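Local coordinates for carbohydrate binding family 6 (Clostridium thermocellum, PDB 5A8C), which probably hydrolyses terminal alpha-L-arabinofuranosyl residues from arabinose-containing polysaccharides, as a family 43 glycoside hydrolase with a five-bladed beta-propeller fold, at residues Asn277-Val287 against Gln298-Tyr308. Residues are numbered along the deposited sequence; the frame is centred on the assembly and turned at random.
Sequences NWYVVYHNRTV and QRNVCIDQMFY
V280, Y282 and N284 form antiparallel hydrogen-bonded pairs with D304, C302 and N300, each closed by two backbone bonds. Water 1 joins W278 N and Q305 NE2, donating to M306 O.

Side-chain polar contacts lie on the face of Y282, C302 and N284. Y282 OH donates to D304 OD2 at 2.6 Å, nearly along the C-O axis. OD2 lies in the ring plane at its edge; ring and carboxylate planes differ by 25°. D304 OD1 is hydrogen-bonded to T320 OG1. N300 OD1 accepts V287 N at 3.1 Å in a straight bond (176°), from above its carbonyl plane. This ties the start of helix 286-291 to the strand. N300 ND2 bonds N284 OD1 only weakly; N284 ND2 hydrogen-bonds P260 O.

Y282 CG sits between its backbone N and carbonyl carbon (chi1 61°), which lays the ring over C302 CB, 3.5 Å from the ring centroid. C302 SG is oblique to that ring. R299 CD similarly covers one H283 ring face, 3.5 Å from H283 NE2; D39 is the main polar partner of H283. R299 CG lies over the R285 guanidinium, whose NH1 hydrogen-bonds N262. The edge of Y308 meets the W278 face in a T-shaped stack. V281 CG1 packs on I303 CG1 at 3.8 Å.

R299 pairs with D56, and its NH1 hydrogen-bonds a Tris molecule, probably from the crystallisation liquor, which may mark a pocket. In this propeller blade, 277-284 lies between 270-274 and 300-306. V281, V301 and I303 pack against strand 48-56.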
loop_
_atom_site.group_PDB
_atom_site.type_symbol
_atom_site.label_atom_id
_atom_site.label_comp_id
_atom_site.label_asym_id
_atom_site.label_seq_id
_atom_site.Cartn_x
_atom_site.Cartn_y
_atom_site.Cartn_z
ATOM N N ASN A 277 -7.987 0.567 18.029
ATOM C CA ASN A 277 -6.648 1.130 18.007
ATOM C C ASN A 277 -6.211 1.289 16.542
ATOM O O ASN A 277 -6.756 0.660 15.666
ATOM C CB ASN A 277 -5.684 0.212 18.731
ATOM C CG ASN A 277 -6.022 0.057 20.185
ATOM O OD1 ASN A 277 -6.366 -1.051 20.657
ATOM N ND2 ASN A 277 -6.035 1.135 20.887
ATOM N N TRP A 278 -5.229 2.153 16.343
ATOM C CA TRP A 278 -4.697 2.393 15.007
ATOM C C TRP A 278 -3.299 1.835 14.892
ATOM O O TRP A 278 -2.529 1.822 15.848
ATOM C CB TRP A 278 -4.694 3.891 14.700
ATOM C CG TRP A 278 -6.071 4.443 14.563
ATOM C CD1 TRP A 278 -6.934 4.788 15.543
ATOM C CD2 TRP A 278 -6.775 4.647 13.337
ATOM N NE1 TRP A 278 -8.132 5.220 15.023
ATOM C CE2 TRP A 278 -8.057 5.147 13.663
ATOM C CE3 TRP A 278 -6.444 4.475 11.974
ATOM C CZ2 TRP A 278 -8.977 5.491 12.679
ATOM C CZ3 TRP A 278 -7.365 4.826 11.003
ATOM C CH2 TRP A 278 -8.639 5.306 11.360
ATOM N N TYR A 279 -2.970 1.367 13.697
ATOM C CA TYR A 279 -1.682 0.783 13.392
ATOM C C TYR A 279 -1.162 1.277 12.056
ATOM O O TYR A 279 -1.930 1.536 11.125
ATOM C CB TYR A 279 -1.789 -0.756 13.318
ATOM C CG TYR A 279 -2.270 -1.348 14.618
ATOM C CD1 TYR A 279 -1.386 -1.658 15.635
ATOM C CD2 TYR A 279 -3.619 -1.506 14.869
ATOM C CE1 TYR A 279 -1.849 -2.086 16.875
ATOM C CE2 TYR A 279 -4.078 -1.940 16.084
ATOM C CZ TYR A 279 -3.203 -2.231 17.097
ATOM O OH TYR A 279 -3.645 -2.646 18.315
ATOM N N VAL A 280 0.151 1.387 11.974
ATOM C CA VAL A 280 0.852 1.495 10.678
ATOM C C VAL A 280 1.512 0.153 10.402
ATOM O O VAL A 280 2.270 -0.372 11.239
ATOM C CB VAL A 280 1.870 2.634 10.667
ATOM C CG1 VAL A 280 2.569 2.744 9.351
ATOM C CG2 VAL A 280 1.198 3.962 10.930
ATOM N N VAL A 281 1.201 -0.422 9.242
ATOM C CA VAL A 281 1.913 -1.568 8.714
ATOM C C VAL A 281 2.919 -1.033 7.707
ATOM O O VAL A 281 2.628 -0.098 6.963
ATOM C CB VAL A 281 0.960 -2.612 8.121
ATOM C CG1 VAL A 281 0.155 -3.319 9.216
ATOM C CG2 VAL A 281 0.090 -2.147 7.027
ATOM N N TYR A 282 4.109 -1.626 7.677
ATOM C CA TYR A 282 5.198 -1.108 6.841
ATOM C C TYR A 282 6.151 -2.211 6.565
ATOM O O TYR A 282 5.841 -3.413 6.823
ATOM C CB TYR A 282 5.825 0.140 7.486
ATOM C CG TYR A 282 6.432 -0.086 8.847
ATOM C CD1 TYR A 282 5.649 -0.063 9.998
ATOM C CD2 TYR A 282 7.794 -0.276 8.986
ATOM C CE1 TYR A 282 6.211 -0.242 11.263
ATOM C CE2 TYR A 282 8.347 -0.440 10.244
ATOM C CZ TYR A 282 7.566 -0.379 11.366
ATOM O OH TYR A 282 8.178 -0.518 12.597
ATOM N N HIS A 283 7.336 -1.927 6.063
ATOM C CA HIS A 283 8.359 -2.960 5.881
ATOM C C HIS A 283 9.718 -2.482 6.307
ATOM O O HIS A 283 10.041 -1.284 6.362
ATOM C CB HIS A 283 8.393 -3.524 4.416
ATOM C CG HIS A 283 8.819 -2.556 3.364
ATOM N ND1 HIS A 283 8.042 -2.305 2.267
ATOM C CD2 HIS A 283 9.989 -1.861 3.241
ATOM C CE1 HIS A 283 8.703 -1.452 1.536
ATOM N NE2 HIS A 283 9.872 -1.145 2.078
ATOM N N ASN A 284 10.590 -3.465 6.607
ATOM C CA ASN A 284 12.006 -3.204 6.749
ATOM C C ASN A 284 12.757 -4.395 6.196
ATOM O O ASN A 284 12.216 -5.156 5.387
ATOM C CB ASN A 284 12.403 -2.789 8.182
ATOM C CG ASN A 284 12.380 -3.891 9.204
ATOM O OD1 ASN A 284 11.994 -5.017 8.901
ATOM N ND2 ASN A 284 12.782 -3.554 10.410
ATOM N N ARG A 285 14.037 -4.506 6.541
ATOM C CA ARG A 285 14.920 -5.555 6.003
ATOM C C ARG A 285 15.633 -6.325 7.103
ATOM O O ARG A 285 16.745 -6.772 6.929
ATOM C CB ARG A 285 15.852 -4.946 4.964
ATOM C CG ARG A 285 15.098 -4.460 3.724
ATOM C CD ARG A 285 15.773 -3.279 3.025
ATOM N NE ARG A 285 15.293 -3.102 1.673
ATOM C CZ ARG A 285 14.389 -2.208 1.245
ATOM N NH1 ARG A 285 13.739 -1.395 2.070
ATOM N NH2 ARG A 285 14.159 -2.133 -0.042
ATOM N N THR A 286 14.948 -6.482 8.264
ATOM C CA THR A 286 15.566 -7.144 9.389
ATOM C C THR A 286 15.775 -8.626 9.162
ATOM O O THR A 286 16.770 -9.207 9.658
ATOM C CB THR A 286 14.843 -6.848 10.678
ATOM O OG1 THR A 286 15.747 -7.071 11.777
ATOM C CG2 THR A 286 13.611 -7.621 10.852
ATOM N N VAL A 287 14.865 -9.327 8.486
ATOM C CA VAL A 287 15.053 -10.744 8.211
ATOM C C VAL A 287 16.270 -10.985 7.363
ATOM O O VAL A 287 17.135 -11.833 7.669
ATOM C CB VAL A 287 13.775 -11.394 7.638
ATOM C CG1 VAL A 287 14.028 -12.861 7.245
ATOM C CG2 VAL A 287 12.596 -11.258 8.595
ATOM N N GLN A 298 14.633 -7.941 -0.552
ATOM C CA GLN A 298 14.227 -9.004 0.371
ATOM C C GLN A 298 13.780 -8.357 1.655
ATOM O O GLN A 298 14.487 -8.335 2.669
ATOM C CB GLN A 298 15.314 -10.048 0.563
ATOM C CG GLN A 298 15.482 -10.912 -0.700
ATOM C CD GLN A 298 16.518 -12.004 -0.605
ATOM O OE1 GLN A 298 16.226 -13.155 -0.935
ATOM N NE2 GLN A 298 17.744 -11.636 -0.265
ATOM N N ARG A 299 12.553 -7.817 1.637
ATOM C CA ARG A 299 11.957 -7.054 2.725
ATOM C C ARG A 299 11.109 -7.967 3.619
ATOM O O ARG A 299 10.810 -9.100 3.267
ATOM C CB ARG A 299 11.145 -5.910 2.143
ATOM C CG ARG A 299 12.015 -4.857 1.448
ATOM C CD ARG A 299 11.257 -3.947 0.534
ATOM N NE ARG A 299 10.962 -4.585 -0.743
ATOM C CZ ARG A 299 10.308 -3.955 -1.713
ATOM N NH1 ARG A 299 10.082 -2.654 -1.650
ATOM N NH2 ARG A 299 9.862 -4.632 -2.750
ATOM N N ASN A 300 10.682 -7.421 4.759
ATOM C CA ASN A 300 9.695 -8.106 5.601
ATOM C C ASN A 300 8.724 -7.100 6.178
ATOM O O ASN A 300 9.095 -5.974 6.560
ATOM C CB ASN A 300 10.350 -8.943 6.701
ATOM C CG ASN A 300 11.215 -8.097 7.617
ATOM O OD1 ASN A 300 12.401 -7.894 7.390
ATOM N ND2 ASN A 300 10.601 -7.586 8.686
ATOM N N VAL A 301 7.480 -7.535 6.321
ATOM C CA VAL A 301 6.434 -6.708 6.917
ATOM C C VAL A 301 6.707 -6.436 8.381
ATOM O O VAL A 301 7.254 -7.251 9.132
ATOM C CB VAL A 301 5.071 -7.357 6.680
ATOM C CG1 VAL A 301 4.943 -8.716 7.376
ATOM C CG2 VAL A 301 3.905 -6.479 7.051
ATOM N N CYS A 302 6.224 -5.278 8.857
ATOM C CA CYS A 302 6.272 -4.790 10.219
ATOM C C CYS A 302 4.933 -4.161 10.595
ATOM O O CYS A 302 4.206 -3.706 9.719
ATOM C CB CYS A 302 7.396 -3.765 10.408
ATOM S SG CYS A 302 9.073 -4.332 10.142
ATOM N N ILE A 303 4.699 -4.029 11.886
ATOM C CA ILE A 303 3.514 -3.361 12.405
ATOM C C ILE A 303 3.856 -2.619 13.668
ATOM O O ILE A 303 4.555 -3.167 14.541
ATOM C CB ILE A 303 2.329 -4.343 12.568
ATOM C CG1 ILE A 303 1.044 -3.607 12.937
ATOM C CG2 ILE A 303 2.654 -5.464 13.565
ATOM C CD1 ILE A 303 -0.197 -4.495 12.864
ATOM N N ASP A 304 3.319 -1.408 13.842
ATOM C CA ASP A 304 3.433 -0.647 15.067
ATOM C C ASP A 304 2.177 0.151 15.321
ATOM O O ASP A 304 1.449 0.470 14.375
ATOM C CB ASP A 304 4.705 0.222 15.119
ATOM C CG ASP A 304 5.928 -0.588 15.648
ATOM O OD1 ASP A 304 5.838 -1.076 16.807
ATOM O OD2 ASP A 304 6.934 -0.734 14.912
ATOM N N GLN A 305 1.932 0.483 16.554
ATOM C CA GLN A 305 0.795 1.324 16.896
ATOM C C GLN A 305 0.977 2.782 16.467
ATOM O O GLN A 305 2.096 3.323 16.473
ATOM C CB GLN A 305 0.493 1.238 18.403
ATOM C CG GLN A 305 -0.932 1.688 18.752
ATOM C CD GLN A 305 -1.437 1.264 20.136
ATOM O OE1 GLN A 305 -0.773 0.591 20.904
ATOM N NE2 GLN A 305 -2.656 1.660 20.436
ATOM N N MET A 306 -0.145 3.418 16.134
ATOM C CA MET A 306 -0.187 4.818 15.708
ATOM C C MET A 306 -1.169 5.534 16.642
ATOM O O MET A 306 -2.227 4.977 16.958
ATOM C CB MET A 306 -0.667 4.879 14.260
ATOM C CG MET A 306 -0.513 6.249 13.595
ATOM S SD MET A 306 -1.387 6.392 12.042
ATOM C CE MET A 306 -2.984 6.927 12.612
ATOM N N PHE A 307 -0.874 6.790 16.948
ATOM C CA PHE A 307 -1.705 7.600 17.799
ATOM C C PHE A 307 -1.980 8.938 17.135
ATOM O O PHE A 307 -1.127 9.480 16.427
ATOM C CB PHE A 307 -0.976 7.849 19.146
ATOM C CG PHE A 307 -0.581 6.593 19.850
ATOM C CD1 PHE A 307 -1.516 5.871 20.543
ATOM C CD2 PHE A 307 0.679 6.067 19.735
ATOM C CE1 PHE A 307 -1.175 4.690 21.196
ATOM C CE2 PHE A 307 1.035 4.888 20.365
ATOM C CZ PHE A 307 0.112 4.216 21.068
ATOM N N TYR A 308 -3.150 9.479 17.451
ATOM C CA TYR A 308 -3.526 10.849 17.035
ATOM C C TYR A 308 -3.300 11.848 18.181
ATOM O O TYR A 308 -3.532 11.514 19.337
ATOM C CB TYR A 308 -4.992 10.944 16.620
ATOM C CG TYR A 308 -5.308 10.166 15.393
ATOM C CD1 TYR A 308 -5.142 10.724 14.131
ATOM C CD2 TYR A 308 -5.814 8.881 15.450
ATOM C CE1 TYR A 308 -5.461 10.005 12.977
ATOM C CE2 TYR A 308 -6.148 8.160 14.331
ATOM C CZ TYR A 308 -5.966 8.747 13.093
ATOM O OH TYR A 308 -6.303 8.042 11.931
HETATM O O HOH W 1 -3.936 3.503 18.528
#